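Local coordinates for predicted metal-dependent phosphohydrolase (Magnetospirillum magnetotacticum MS-1, PDB 3KH1), which probably acts as a metal-dependent phosphohydrolase of the HD-domain family, possibly releasing phosphate from deoxynucleoside 5'-monophosphates, at residues A11-F16 against P113-E118; V17-K22 against A104-G109; A69-I74 against Q124-R129. One frame throughout, in Å; residues are numbered along the deposited sequence.

Contacts 1 and 2 both use helix 8-19, contact 2 together with the short 3-10 segment that follows, and their centres are about 9 Å apart. Helix 96-108 answers it in contact 2 and the next helix, 113-128, in contact 1; F16 of contact 1 joins the two sites, its CD1 lying 3.2 Å from O of L107. Contact 3 uses the far end of helix 113-128, against helix 65-74, with its centre about 17 Å from that of contact 1 and 15 Å from that of contact 2. All three touch the second subunit. A bound calcium ion lies about 13 Å from the side chain of Y126 in contact 3.

Contact 1. Residues A11-F16 against P113-E118; sequences AAQMSF and PDQAAE
Q13 and Q115 meet through their side-chain amides, and a single hydrogen bond dominates the contact between the two segments. NE2 of Q13 donates to OE1 of Q115 at 2.8 Å, nearly straight, with an N-H...O angle of 168°. The two ends of this bond are not alike. The acceptor lies exactly in the amide plane of Q13, where an N-H points, whereas the donor stands above the carbonyl plane of Q115 and misses its lone-pair directions. The planes are 63° apart and the side chains cross at about a right angle. Both chains leave with CG beside the backbone N and then run extended, which lets them span the 8.8 Å between CA of Q13 and CA of Q115.

Close carbon contacts are few: CG of Q13 comes to 3.4 Å from OE1 of Q115, flanking the oxygen that the amide nitrogen already holds. The arrangement is a polar bridge between helix 8-19 and the first turns of helix 113-128 of the HD-domain fold, and it is buried, with the second subunit packed against it. OE1 of Q13 is hydrogen-bonded to the hydroxyl of Y58 of that subunit and NE2 of Q13 also to E57 of it, while NE2 of Q115 reaches the backbone oxygen of its L54. Q13 thus has both ends of its amide engaged, which should fix the rotation of the group and its choice of O and N positions.

Within segment 11-16 a side chain also bonds back to its own helix. OG of S15 donates to O of A12 at 2.7 Å, approaching close to the carbonyl plane, and the same oxygen accepts N of F16 at 3.2 Å, the regular helical bond one turn on.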
ATOM      1  N   ALA A  11     -14.561   0.673 -17.073  1.00 14.24           N
ATOM      2  CA  ALA A  11     -13.615  -0.261 -17.667  1.00 14.75           C
ATOM      3  C   ALA A  11     -12.195   0.312 -17.693  1.00 14.99           C
ATOM      4  O   ALA A  11     -11.237  -0.433 -17.460  1.00 14.88           O
ATOM      5  CB  ALA A  11     -14.056  -0.627 -19.068  1.00 16.13           C
ATOM      6  N   ALA A  12     -12.060   1.604 -17.956  1.00 14.88           N
ATOM      7  CA  ALA A  12     -10.753   2.249 -17.979  1.00 14.65           C
ATOM      8  C   ALA A  12     -10.158   2.222 -16.578  1.00 14.39           C
ATOM      9  O   ALA A  12      -8.988   1.840 -16.374  1.00 14.16           O
ATOM     10  CB  ALA A  12     -10.850   3.693 -18.518  1.00 15.99           C
ATOM     11  N   GLN A  13     -10.970   2.560 -15.571  1.00 13.61           N
ATOM     12  CA  GLN A  13     -10.514   2.487 -14.177  1.00 13.59           C
ATOM     13  C   GLN A  13     -10.050   1.084 -13.786  1.00 13.20           C
ATOM     14  O   GLN A  13      -8.985   0.914 -13.191  1.00 13.52           O
ATOM     15  CB  GLN A  13     -11.615   2.989 -13.234  1.00 13.74           C
ATOM     16  CG  GLN A  13     -11.881   4.460 -13.442  1.00 13.85           C
ATOM     17  CD  GLN A  13     -13.190   4.932 -12.819  1.00 12.82           C
ATOM     18  OE1 GLN A  13     -14.178   4.182 -12.789  1.00 14.97           O
ATOM     19  NE2 GLN A  13     -13.191   6.179 -12.266  1.00 14.78           N
HETATM   20  N   MSE A  14     -10.805   0.060 -14.179  1.00 13.20           N
HETATM   21  CA  MSE A  14     -10.419  -1.311 -13.840  1.00 13.46           C
HETATM   22  C   MSE A  14      -9.161  -1.731 -14.575  1.00 13.66           C
HETATM   23  O   MSE A  14      -8.328  -2.442 -14.000  1.00 13.83           O
HETATM   24  CB  MSE A  14     -11.537  -2.310 -14.153  1.00 13.95           C
HETATM   25  CG  MSE A  14     -12.773  -2.100 -13.337  1.00 15.57           C
HETATM   26 SE   MSE A  14     -12.454  -2.062 -11.410  0.75 16.84          SE
HETATM   27  CE  MSE A  14     -14.270  -2.148 -10.888  1.00 23.00           C
ATOM     28  N   SER A  15      -8.973  -1.251 -15.817  1.00 14.15           N
ATOM     29  CA  SER A  15      -7.768  -1.583 -16.564  1.00 14.91           C
ATOM     30  C   SER A  15      -6.503  -1.061 -15.841  1.00 15.01           C
ATOM     31  O   SER A  15      -5.487  -1.759 -15.779  1.00 15.05           O
ATOM     32  CB  SER A  15      -7.856  -1.069 -17.983  1.00 16.10           C
ATOM     33  OG  SER A  15      -7.548   0.317 -18.121  1.00 18.28           O
ATOM     34  N   PHE A  16      -6.613   0.115 -15.213  1.00 14.05           N
ATOM     35  CA  PHE A  16      -5.519   0.662 -14.426  1.00 14.17           C
ATOM     36  C   PHE A  16      -5.298  -0.160 -13.159  1.00 13.19           C
ATOM     37  O   PHE A  16      -4.167  -0.521 -12.845  1.00 12.66           O
ATOM     38  CB  PHE A  16      -5.820   2.121 -14.082  1.00 13.53           C
ATOM     39  CG  PHE A  16      -4.699   2.838 -13.372  1.00 12.84           C
ATOM     40  CD1 PHE A  16      -3.625   3.348 -14.062  1.00 13.93           C
ATOM     41  CD2 PHE A  16      -4.765   3.033 -12.013  1.00 13.04           C
ATOM     42  CE1 PHE A  16      -2.627   4.024 -13.418  1.00 13.68           C
ATOM     43  CE2 PHE A  16      -3.730   3.708 -11.359  1.00 13.20           C
ATOM     44  CZ  PHE A  16      -2.692   4.222 -12.088  1.00 13.10           C
ATOM     45  N   PRO A 113      -9.825  10.354 -18.759  1.00 21.96           N
ATOM     46  CA  PRO A 113      -9.040  11.591 -18.862  1.00 21.53           C
ATOM     47  C   PRO A 113      -8.941  12.461 -17.608  1.00 20.58           C
ATOM     48  O   PRO A 113      -7.871  13.014 -17.363  1.00 21.69           O
ATOM     49  CB  PRO A 113      -9.739  12.356 -19.987  1.00 23.32           C
ATOM     50  CG  PRO A 113     -10.257  11.265 -20.855  1.00 24.67           C
ATOM     51  CD  PRO A 113     -10.676  10.148 -19.947  1.00 23.32           C
ATOM     52  N   ASP A 114     -10.031  12.625 -16.855  1.00 19.90           N
ATOM     53  CA  ASP A 114     -10.002  13.449 -15.657  1.00 19.06           C
ATOM     54  C   ASP A 114      -9.006  12.880 -14.620  1.00 18.65           C
ATOM     55  O   ASP A 114      -8.175  13.594 -14.078  1.00 18.93           O
ATOM     56  CB  ASP A 114     -11.403  13.667 -15.060  1.00 19.61           C
ATOM     57  CG  ASP A 114     -12.057  12.376 -14.569  1.00 20.50           C
ATOM     58  OD1 ASP A 114     -11.892  11.324 -15.185  1.00 21.68           O
ATOM     59  OD2 ASP A 114     -12.771  12.405 -13.557  1.00 26.69           O
ATOM     60  N   GLN A 115      -9.051  11.588 -14.415  1.00 17.21           N
ATOM     61  CA  GLN A 115      -8.173  10.968 -13.482  1.00 16.11           C
ATOM     62  C   GLN A 115      -6.760  10.795 -14.012  1.00 15.92           C
ATOM     63  O   GLN A 115      -5.800  10.894 -13.251  1.00 15.94           O
ATOM     64  CB  GLN A 115      -8.732   9.606 -13.046  1.00 15.10           C
ATOM     65  CG  GLN A 115      -9.931   9.684 -12.112  1.00 14.10           C
ATOM     66  CD  GLN A 115     -10.417   8.333 -11.713  1.00 13.68           C
ATOM     67  OE1 GLN A 115     -10.682   7.481 -12.573  1.00 15.08           O
ATOM     68  NE2 GLN A 115     -10.572   8.121 -10.404  1.00 13.47           N
ATOM     69  N   ALA A 116      -6.625  10.596 -15.320  1.00 16.99           N
ATOM     70  CA  ALA A 116      -5.267  10.550 -15.928  1.00 17.37           C
ATOM     71  C   ALA A 116      -4.529  11.848 -15.590  1.00 17.54           C
ATOM     72  O   ALA A 116      -3.347  11.834 -15.183  1.00 18.26           O
ATOM     73  CB  ALA A 116      -5.315  10.358 -17.459  1.00 18.35           C
ATOM     74  N   ALA A 117      -5.210  12.988 -15.787  1.00 18.72           N
ATOM     75  CA  ALA A 117      -4.610  14.284 -15.502  1.00 18.13           C
ATOM     76  C   ALA A 117      -4.401  14.452 -13.992  1.00 17.19           C
ATOM     77  O   ALA A 117      -3.367  14.932 -13.555  1.00 19.06           O
ATOM     78  CB  ALA A 117      -5.474  15.449 -16.094  1.00 19.81           C
ATOM     79  N   GLU A 118      -5.393  14.051 -13.209  1.00 17.63           N
ATOM     80  CA  GLU A 118      -5.312  14.199 -11.753  1.00 16.54           C
ATOM     81  C   GLU A 118      -4.129  13.432 -11.151  1.00 15.74           C
ATOM     82  O   GLU A 118      -3.315  13.991 -10.377  1.00 15.24           O
ATOM     83  CB  GLU A 118      -6.626  13.751 -11.101  1.00 17.33           C
ATOM     84  CG  GLU A 118      -6.574  13.774  -9.565  1.00 17.75           C
ATOM     85  CD  GLU A 118      -7.734  13.059  -8.887  1.00 18.97           C
ATOM     86  OE1 GLU A 118      -8.614  12.504  -9.609  1.00 19.46           O
ATOM     87  OE2 GLU A 118      -7.738  13.057  -7.629  1.00 18.89           O
TER

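Contact 2. Residues V17-K22 against A104-G109; sequences VVEIDK and AARLFG
The guanidinium of R106 presents its edge to the carboxylate of E19, which stands almost upright to it, the two planes 80° apart. One oxygen, OE2, lies in the guanidinium plane and takes both end nitrogens: NH2 donates at 2.9 Å with good linearity, and NH1 reaches the same OE2 at 3.3 Å on a more bent path. The carboxylate sees these donors differently, with NH2 coming on the anti side of OE2 and NH1 from above the plane. Away from E19, NE of R106 forms a salt bridge with D81.

A third donor falls on OE2 from its own segment. NZ of K22 forms a salt bridge to OE2 of E19 at 2.8 Å, on the syn side but tilted from the carboxylate plane, at the end of a fully extended lysine chain. E19, K22 and R106 therefore make a salt-bridge network around a single oxygen, which ties the C-terminal part of helix 8-19 to that of helix 96-108 in the HD-domain fold. With two cations gathered on it, the carboxylate would be expected to stay ionised. OE1, the other oxygen, is served by a water, which donates weakly to it and accepts from NH1 of R106 at 2.9 Å, giving a second, indirect path between the same two groups.

The apolar part is small. CG of E19 packs on CD2 of L107 at 3.7 Å, the two side chains crossing at about a right angle. With CG anti to the backbone N (chi1 -178°) the methylene of E19 reaches the leucine, and the bend at chi2 (70°) then swings the carboxylate toward R106. L107 also packs on I77 and I80, whereas R106 is exposed, placing the charged network at the outer side of the contact.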
ATOM      1  N   VAL A  17      -6.388  -0.496 -12.455  1.00 12.19           N
ATOM      2  CA  VAL A  17      -6.341  -1.334 -11.255  1.00 11.97           C
ATOM      3  C   VAL A  17      -5.599  -2.636 -11.540  1.00 12.04           C
ATOM      4  O   VAL A  17      -4.740  -3.079 -10.726  1.00 12.61           O
ATOM      5  CB  VAL A  17      -7.718  -1.549 -10.618  1.00 12.36           C
ATOM      6  CG1 VAL A  17      -7.645  -2.591  -9.476  1.00 12.37           C
ATOM      7  CG2 VAL A  17      -8.322  -0.194 -10.097  1.00 12.50           C
ATOM      8  N   VAL A  18      -5.925  -3.283 -12.650  1.00 12.81           N
ATOM      9  CA  VAL A  18      -5.278  -4.536 -13.006  1.00 14.16           C
ATOM     10  C   VAL A  18      -3.796  -4.340 -13.361  1.00 13.77           C
ATOM     11  O   VAL A  18      -2.936  -5.129 -12.951  1.00 13.86           O
ATOM     12  CB  VAL A  18      -6.077  -5.258 -14.131  1.00 14.57           C
ATOM     13  CG1 VAL A  18      -5.284  -6.432 -14.723  1.00 17.19           C
ATOM     14  CG2 VAL A  18      -7.469  -5.686 -13.561  1.00 16.85           C
ATOM     15  N   GLU A  19      -3.502  -3.316 -14.160  1.00 13.13           N
ATOM     16  CA  GLU A  19      -2.142  -3.042 -14.624  1.00 13.95           C
ATOM     17  C   GLU A  19      -1.161  -2.809 -13.476  1.00 13.24           C
ATOM     18  O   GLU A  19      -0.034  -3.306 -13.493  1.00 13.73           O
ATOM     19  CB  GLU A  19      -2.144  -1.842 -15.535  1.00 15.02           C
ATOM     20  CG  GLU A  19      -0.748  -1.516 -16.120  1.00 17.70           C
ATOM     21  CD  GLU A  19      -0.181  -2.513 -17.157  1.00 19.70           C
ATOM     22  OE1 GLU A  19      -0.868  -3.461 -17.593  1.00 24.05           O
ATOM     23  OE2 GLU A  19       0.975  -2.308 -17.607  1.00 21.68           O
ATOM     24  N   ILE A  20      -1.616  -2.120 -12.437  1.00 12.85           N
ATOM     25  CA  ILE A  20      -0.701  -1.707 -11.377  1.00 12.53           C
ATOM     26  C   ILE A  20      -0.325  -2.844 -10.451  1.00 12.04           C
ATOM     27  O   ILE A  20       0.559  -2.642  -9.609  1.00 12.27           O
ATOM     28  CB  ILE A  20      -1.198  -0.427 -10.634  1.00 12.64           C
ATOM     29  CG1 ILE A  20      -2.465  -0.676  -9.823  1.00 12.57           C
ATOM     30  CG2 ILE A  20      -1.335   0.765 -11.589  1.00 13.61           C
ATOM     31  CD1 ILE A  20      -2.917   0.534  -8.932  1.00 13.19           C
ATOM     32  N   ASP A  21      -0.916  -4.042 -10.580  1.00 11.64           N
ATOM     33  CA  ASP A  21      -0.315  -5.232  -9.974  1.00 11.81           C
ATOM     34  C   ASP A  21       1.178  -5.289 -10.214  1.00 11.71           C
ATOM     35  O   ASP A  21       1.945  -5.822  -9.376  1.00 11.99           O
ATOM     36  CB  ASP A  21      -0.958  -6.547 -10.480  1.00 13.13           C
ATOM     37  CG  ASP A  21      -0.627  -7.783  -9.585  1.00 13.71           C
ATOM     38  OD1 ASP A  21      -1.213  -7.859  -8.496  1.00 16.98           O
ATOM     39  OD2 ASP A  21       0.133  -8.711 -10.012  1.00 17.25           O
ATOM     40  N   LYS A  22       1.597  -4.817 -11.395  1.00 12.16           N
ATOM     41  CA  LYS A  22       2.990  -4.921 -11.801  1.00 12.19           C
ATOM     42  C   LYS A  22       3.949  -4.153 -10.907  1.00 10.79           C
ATOM     43  O   LYS A  22       5.150  -4.431 -10.906  1.00 12.63           O
ATOM     44  CB  LYS A  22       3.124  -4.455 -13.234  1.00 12.83           C
ATOM     45  CG  LYS A  22       2.405  -5.352 -14.236  1.00 14.80           C
ATOM     46  CD  LYS A  22       2.551  -4.771 -15.669  1.00 17.54           C
ATOM     47  CE  LYS A  22       1.842  -5.568 -16.739  1.00 21.76           C
ATOM     48  NZ  LYS A  22       2.021  -4.885 -18.091  1.00 26.85           N
ATOM     49  N   ALA A 104       4.560   7.668 -17.081  1.00 19.88           N
ATOM     50  CA  ALA A 104       3.375   8.387 -16.611  1.00 20.63           C
ATOM     51  C   ALA A 104       2.321   8.480 -17.711  1.00 21.00           C
ATOM     52  O   ALA A 104       1.137   8.203 -17.481  1.00 20.49           O
ATOM     53  CB  ALA A 104       3.736   9.732 -16.111  1.00 21.52           C
ATOM     54  N   ALA A 105       2.752   8.860 -18.911  1.00 21.64           N
ATOM     55  CA  ALA A 105       1.821   8.951 -20.026  1.00 22.00           C
ATOM     56  C   ALA A 105       1.092   7.631 -20.340  1.00 22.63           C
ATOM     57  O   ALA A 105      -0.128   7.640 -20.562  1.00 24.53           O
ATOM     58  CB  ALA A 105       2.511   9.507 -21.261  1.00 23.71           C
ATOM     59  N   ARG A 106       1.802   6.506 -20.320  1.00 21.41           N
ATOM     60  CA  ARG A 106       1.205   5.231 -20.653  1.00 21.72           C
ATOM     61  C   ARG A 106       0.323   4.731 -19.527  1.00 20.41           C
ATOM     62  O   ARG A 106      -0.798   4.262 -19.749  1.00 21.18           O
ATOM     63  CB  ARG A 106       2.262   4.171 -20.951  1.00 22.16           C
ATOM     64  CG  ARG A 106       1.647   2.858 -21.426  1.00 22.55           C
ATOM     65  CD  ARG A 106       2.676   1.771 -21.579  1.00 23.45           C
ATOM     66  NE  ARG A 106       3.052   1.141 -20.304  1.00 22.53           N
ATOM     67  CZ  ARG A 106       2.345   0.198 -19.659  1.00 22.58           C
ATOM     68  NH1 ARG A 106       1.177  -0.253 -20.121  1.00 24.88           N
ATOM     69  NH2 ARG A 106       2.843  -0.354 -18.579  1.00 22.22           N
ATOM     70  N   LEU A 107       0.846   4.805 -18.296  1.00 17.81           N
ATOM     71  CA  LEU A 107       0.176   4.204 -17.158  1.00 16.39           C
ATOM     72  C   LEU A 107      -1.012   5.031 -16.713  1.00 15.92           C
ATOM     73  O   LEU A 107      -2.129   4.497 -16.637  1.00 16.16           O
ATOM     74  CB  LEU A 107       1.175   3.973 -16.015  1.00 16.00           C
ATOM     75  CG  LEU A 107       2.129   2.775 -16.306  1.00 15.96           C
ATOM     76  CD1 LEU A 107       3.422   2.912 -15.550  1.00 18.44           C
ATOM     77  CD2 LEU A 107       1.380   1.458 -16.053  1.00 18.13           C
ATOM     78  N   PHE A 108      -0.801   6.300 -16.354  1.00 16.32           N
ATOM     79  CA  PHE A 108      -1.943   7.157 -16.001  1.00 17.24           C
ATOM     80  C   PHE A 108      -2.900   7.311 -17.192  1.00 17.77           C
ATOM     81  O   PHE A 108      -4.094   7.485 -16.985  1.00 18.13           O
ATOM     82  CB  PHE A 108      -1.489   8.518 -15.433  1.00 17.85           C
ATOM     83  CG  PHE A 108      -0.683   8.377 -14.149  1.00 16.77           C
ATOM     84  CD1 PHE A 108      -1.216   7.748 -13.029  1.00 15.83           C
ATOM     85  CD2 PHE A 108       0.623   8.829 -14.059  1.00 17.49           C
ATOM     86  CE1 PHE A 108      -0.479   7.590 -11.866  1.00 15.40           C
ATOM     87  CE2 PHE A 108       1.350   8.656 -12.871  1.00 17.55           C
ATOM     88  CZ  PHE A 108       0.798   8.056 -11.816  1.00 14.50           C
ATOM     89  N   GLY A 109      -2.390   7.156 -18.416  1.00 18.16           N
ATOM     90  CA  GLY A 109      -3.215   7.283 -19.610  1.00 18.89           C
ATOM     91  C   GLY A 109      -4.240   6.169 -19.722  1.00 18.90           C
ATOM     92  O   GLY A 109      -5.158   6.281 -20.525  1.00 20.76           O
TER
HETATM   93  O   HOH W   1      -0.357  -2.767 -20.228  1.00 41.51           O

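Contact 3. Residues A69-I74 against Q124-R129; sequences ARMLLI and QEYEAR
M71, a selenomethionine, and Y126 carry the apolar part of this contact, where helix 65-74 passes the end of helix 113-128 at an angle of -93° with the axes of the short segments 10.2 Å apart. CG of M71 rests on CB of Y126 at 3.7 Å. L72 adds a second touch, crossing the tyrosine at about a right angle, with CD2 of L72 4.1 Å from CE1 of Y126.

A Met-aromatic contact accompanies this packing. SE of M71 lies 5.3 Å from the centroid of the Y126 ring, close to the ring plane, so the chalcogen meets the edge of the ring.

Beyond SE the chain turns, chi3 being -78°, and carries CE of M71 to the carboxylate of E125, 3.5 Å from its OE2. That carboxylate has stronger partners: OE2 is hydrogen-bonded to the hydroxyl of T131, and OE1 forms a salt bridge with R67.

Y126 packs further on A137 of helix 132-151, and its ring meets that of H75, probably the histidine of the His-Asp pair that names the HD family. The chemistry implies a buried joint held across the two segments by dispersion and one Met-aromatic edge contact, with the carboxylate of E125, held by T131 and R67, against the methyl of M71, which is perhaps slightly polarised.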
ATOM      1  N   ALA A  69      -1.544  10.382   1.752  1.00  9.40           N
ATOM      2  CA  ALA A  69      -1.639   8.939   1.617  1.00 10.39           C
ATOM      3  C   ALA A  69      -1.843   8.575   0.160  1.00  9.81           C
ATOM      4  O   ALA A  69      -1.174   7.680  -0.355  1.00  9.63           O
ATOM      5  CB  ALA A  69      -2.743   8.349   2.503  1.00 10.92           C
ATOM      6  N   ARG A  70      -2.788   9.225  -0.492  1.00 10.17           N
ATOM      7  CA  ARG A  70      -3.075   8.925  -1.917  1.00  9.57           C
ATOM      8  C   ARG A  70      -1.855   9.160  -2.786  1.00  9.80           C
ATOM      9  O   ARG A  70      -1.470   8.334  -3.609  1.00  9.96           O
ATOM     10  CB  ARG A  70      -4.255   9.769  -2.404  1.00  9.80           C
ATOM     11  CG  ARG A  70      -4.618   9.577  -3.842  1.00 10.63           C
ATOM     12  CD  ARG A  70      -5.846  10.270  -4.265  1.00 11.19           C
ATOM     13  NE  ARG A  70      -5.775  11.734  -4.251  1.00 10.55           N
ATOM     14  CZ  ARG A  70      -6.352  12.530  -3.349  1.00 11.00           C
ATOM     15  NH1 ARG A  70      -6.800  12.048  -2.206  1.00 11.29           N
ATOM     16  NH2 ARG A  70      -6.382  13.836  -3.545  1.00 11.99           N
HETATM   17  N   MSE A  71      -1.188  10.276  -2.540  1.00 10.37           N
HETATM   18  CA  MSE A  71       0.011  10.629  -3.267  1.00 10.44           C
HETATM   19  C   MSE A  71       1.097   9.560  -3.089  1.00  9.42           C
HETATM   20  O   MSE A  71       1.732   9.124  -4.047  1.00 10.61           O
HETATM   21  CB  MSE A  71       0.516  11.998  -2.754  1.00 11.47           C
HETATM   22  CG  MSE A  71       1.794  12.498  -3.386  1.00 12.62           C
HETATM   23 SE   MSE A  71       2.413  14.141  -2.530  0.75  9.58          SE
HETATM   24  CE  MSE A  71       1.184  15.367  -3.379  1.00 15.16           C
ATOM     25  N   LEU A  72       1.294   9.106  -1.862  1.00  9.04           N
ATOM     26  CA  LEU A  72       2.265   8.054  -1.615  1.00  8.80           C
ATOM     27  C   LEU A  72       1.858   6.742  -2.267  1.00  9.36           C
ATOM     28  O   LEU A  72       2.715   6.001  -2.762  1.00  9.70           O
ATOM     29  CB  LEU A  72       2.492   7.867  -0.116  1.00  9.19           C
ATOM     30  CG  LEU A  72       3.288   9.016   0.545  1.00  9.25           C
ATOM     31  CD1 LEU A  72       3.173   8.894   2.073  1.00 11.78           C
ATOM     32  CD2 LEU A  72       4.699   8.985   0.074  1.00 12.92           C
ATOM     33  N   LEU A  73       0.593   6.399  -2.236  1.00  9.08           N
ATOM     34  CA  LEU A  73       0.142   5.146  -2.858  1.00  9.35           C
ATOM     35  C   LEU A  73       0.466   5.153  -4.358  1.00  9.15           C
ATOM     36  O   LEU A  73       0.748   4.110  -4.931  1.00  9.55           O
ATOM     37  CB  LEU A  73      -1.328   4.911  -2.662  1.00  9.32           C
ATOM     38  CG  LEU A  73      -1.732   4.653  -1.189  1.00  9.28           C
ATOM     39  CD1 LEU A  73      -3.262   4.657  -1.066  1.00 10.75           C
ATOM     40  CD2 LEU A  73      -1.174   3.281  -0.704  1.00 10.08           C
ATOM     41  N   ILE A  74       0.449   6.321  -5.006  1.00  9.50           N
ATOM     42  CA  ILE A  74       0.655   6.354  -6.462  1.00 10.17           C
ATOM     43  C   ILE A  74       2.051   6.806  -6.888  1.00 10.78           C
ATOM     44  O   ILE A  74       2.359   6.784  -8.081  1.00 11.12           O
ATOM     45  CB  ILE A  74      -0.454   7.161  -7.198  1.00 11.01           C
ATOM     46  CG1 ILE A  74      -0.495   8.641  -6.822  1.00 11.55           C
ATOM     47  CG2 ILE A  74      -1.790   6.511  -6.913  1.00 12.93           C
ATOM     48  CD1 ILE A  74       0.535   9.542  -7.541  1.00 13.93           C
ATOM     49  N   GLN A 124       3.576  14.338 -10.227  1.00 14.85           N
ATOM     50  CA  GLN A 124       4.467  15.458 -10.532  0.50 16.33           C
ATOM     51  C   GLN A 124       4.680  16.342  -9.280  1.00 16.26           C
ATOM     52  O   GLN A 124       5.772  16.823  -9.002  1.00 17.03           O
ATOM     53  CB  GLN A 124       3.884  16.262 -11.720  0.50 16.61           C
ATOM     54  CG  GLN A 124       3.947  15.497 -13.088  0.50 18.35           C
ATOM     55  CD  GLN A 124       2.959  15.991 -14.146  0.50 24.20           C
ATOM     56  OE1 GLN A 124       2.641  17.160 -14.213  0.50 25.61           O
ATOM     57  NE2 GLN A 124       2.476  15.077 -14.976  0.50 29.10           N
ATOM     58  N   GLU A 125       3.603  16.535  -8.513  1.00 15.76           N
ATOM     59  CA  GLU A 125       3.636  17.319  -7.308  1.00 14.88           C
ATOM     60  C   GLU A 125       4.554  16.676  -6.255  1.00 14.11           C
ATOM     61  O   GLU A 125       5.400  17.347  -5.639  1.00 14.78           O
ATOM     62  CB  GLU A 125       2.215  17.489  -6.780  1.00 15.93           C
ATOM     63  CG  GLU A 125       2.141  18.279  -5.528  1.00 16.07           C
ATOM     64  CD  GLU A 125       0.727  18.475  -5.013  1.00 18.50           C
ATOM     65  OE1 GLU A 125      -0.231  18.216  -5.753  1.00 20.15           O
ATOM     66  OE2 GLU A 125       0.579  18.823  -3.824  1.00 16.37           O
ATOM     67  N   TYR A 126       4.412  15.364  -6.117  1.00 13.49           N
ATOM     68  CA  TYR A 126       5.290  14.592  -5.240  1.00 12.82           C
ATOM     69  C   TYR A 126       6.759  14.794  -5.641  1.00 13.35           C
ATOM     70  O   TYR A 126       7.617  15.078  -4.792  1.00 13.29           O
ATOM     71  CB  TYR A 126       4.949  13.102  -5.308  1.00 13.32           C
ATOM     72  CG  TYR A 126       5.939  12.277  -4.572  1.00 13.00           C
ATOM     73  CD1 TYR A 126       5.856  12.172  -3.188  1.00 15.10           C
ATOM     74  CD2 TYR A 126       6.949  11.590  -5.225  1.00 15.23           C
ATOM     75  CE1 TYR A 126       6.752  11.457  -2.466  1.00 14.35           C
ATOM     76  CE2 TYR A 126       7.876  10.834  -4.450  1.00 14.64           C
ATOM     77  CZ  TYR A 126       7.755  10.780  -3.074  1.00 12.88           C
ATOM     78  OH  TYR A 126       8.681  10.026  -2.367  1.00 18.44           O
ATOM     79  N   GLU A 127       7.036  14.634  -6.926  1.00 14.52           N
ATOM     80  CA  GLU A 127       8.406  14.754  -7.409  1.00 15.66           C
ATOM     81  C   GLU A 127       8.986  16.148  -7.198  1.00 16.85           C
ATOM     82  O   GLU A 127      10.181  16.278  -6.908  1.00 17.50           O
ATOM     83  CB  GLU A 127       8.524  14.376  -8.875  1.00 16.97           C
ATOM     84  CG  GLU A 127       8.224  12.982  -9.164  1.00 20.02           C
ATOM     85  CD  GLU A 127       9.247  12.003  -8.588  1.00 23.22           C
ATOM     86  OE1 GLU A 127      10.412  12.398  -8.315  1.00 26.20           O
ATOM     87  OE2 GLU A 127       8.878  10.816  -8.433  1.00 28.66           O
ATOM     88  N   ALA A 128       8.145  17.179  -7.322  1.00 17.27           N
ATOM     89  CA  ALA A 128       8.630  18.549  -7.174  1.00 17.54           C
ATOM     90  C   ALA A 128       8.948  18.942  -5.735  1.00 18.19           C
ATOM     91  O   ALA A 128       9.716  19.872  -5.504  1.00 19.02           O
ATOM     92  CB  ALA A 128       7.647  19.562  -7.786  1.00 17.99           C
ATOM     93  N   ARG A 129       8.300  18.262  -4.794  1.00 18.77           N
ATOM     94  CA  ARG A 129       8.497  18.430  -3.335  1.00 20.90           C
ATOM     95  C   ARG A 129       8.452  19.915  -2.908  1.00 21.44           C
ATOM     96  O   ARG A 129       9.274  20.406  -2.093  1.00 24.07           O
ATOM     97  CB  ARG A 129       9.681  17.549  -2.788  1.00 22.03           C
ATOM     98  CG  ARG A 129      10.921  17.485  -3.552  1.00 23.76           C
ATOM     99  CD  ARG A 129      11.990  16.708  -2.785  1.00 22.60           C
ATOM    100  NE  ARG A 129      13.257  16.763  -3.476  1.00 25.28           N
ATOM    101  CZ  ARG A 129      13.534  16.028  -4.545  1.00 28.38           C
ATOM    102  NH1 ARG A 129      12.625  15.178  -5.052  1.00 29.47           N
ATOM    103  NH2 ARG A 129      14.722  16.148  -5.111  1.00 30.69           N
TER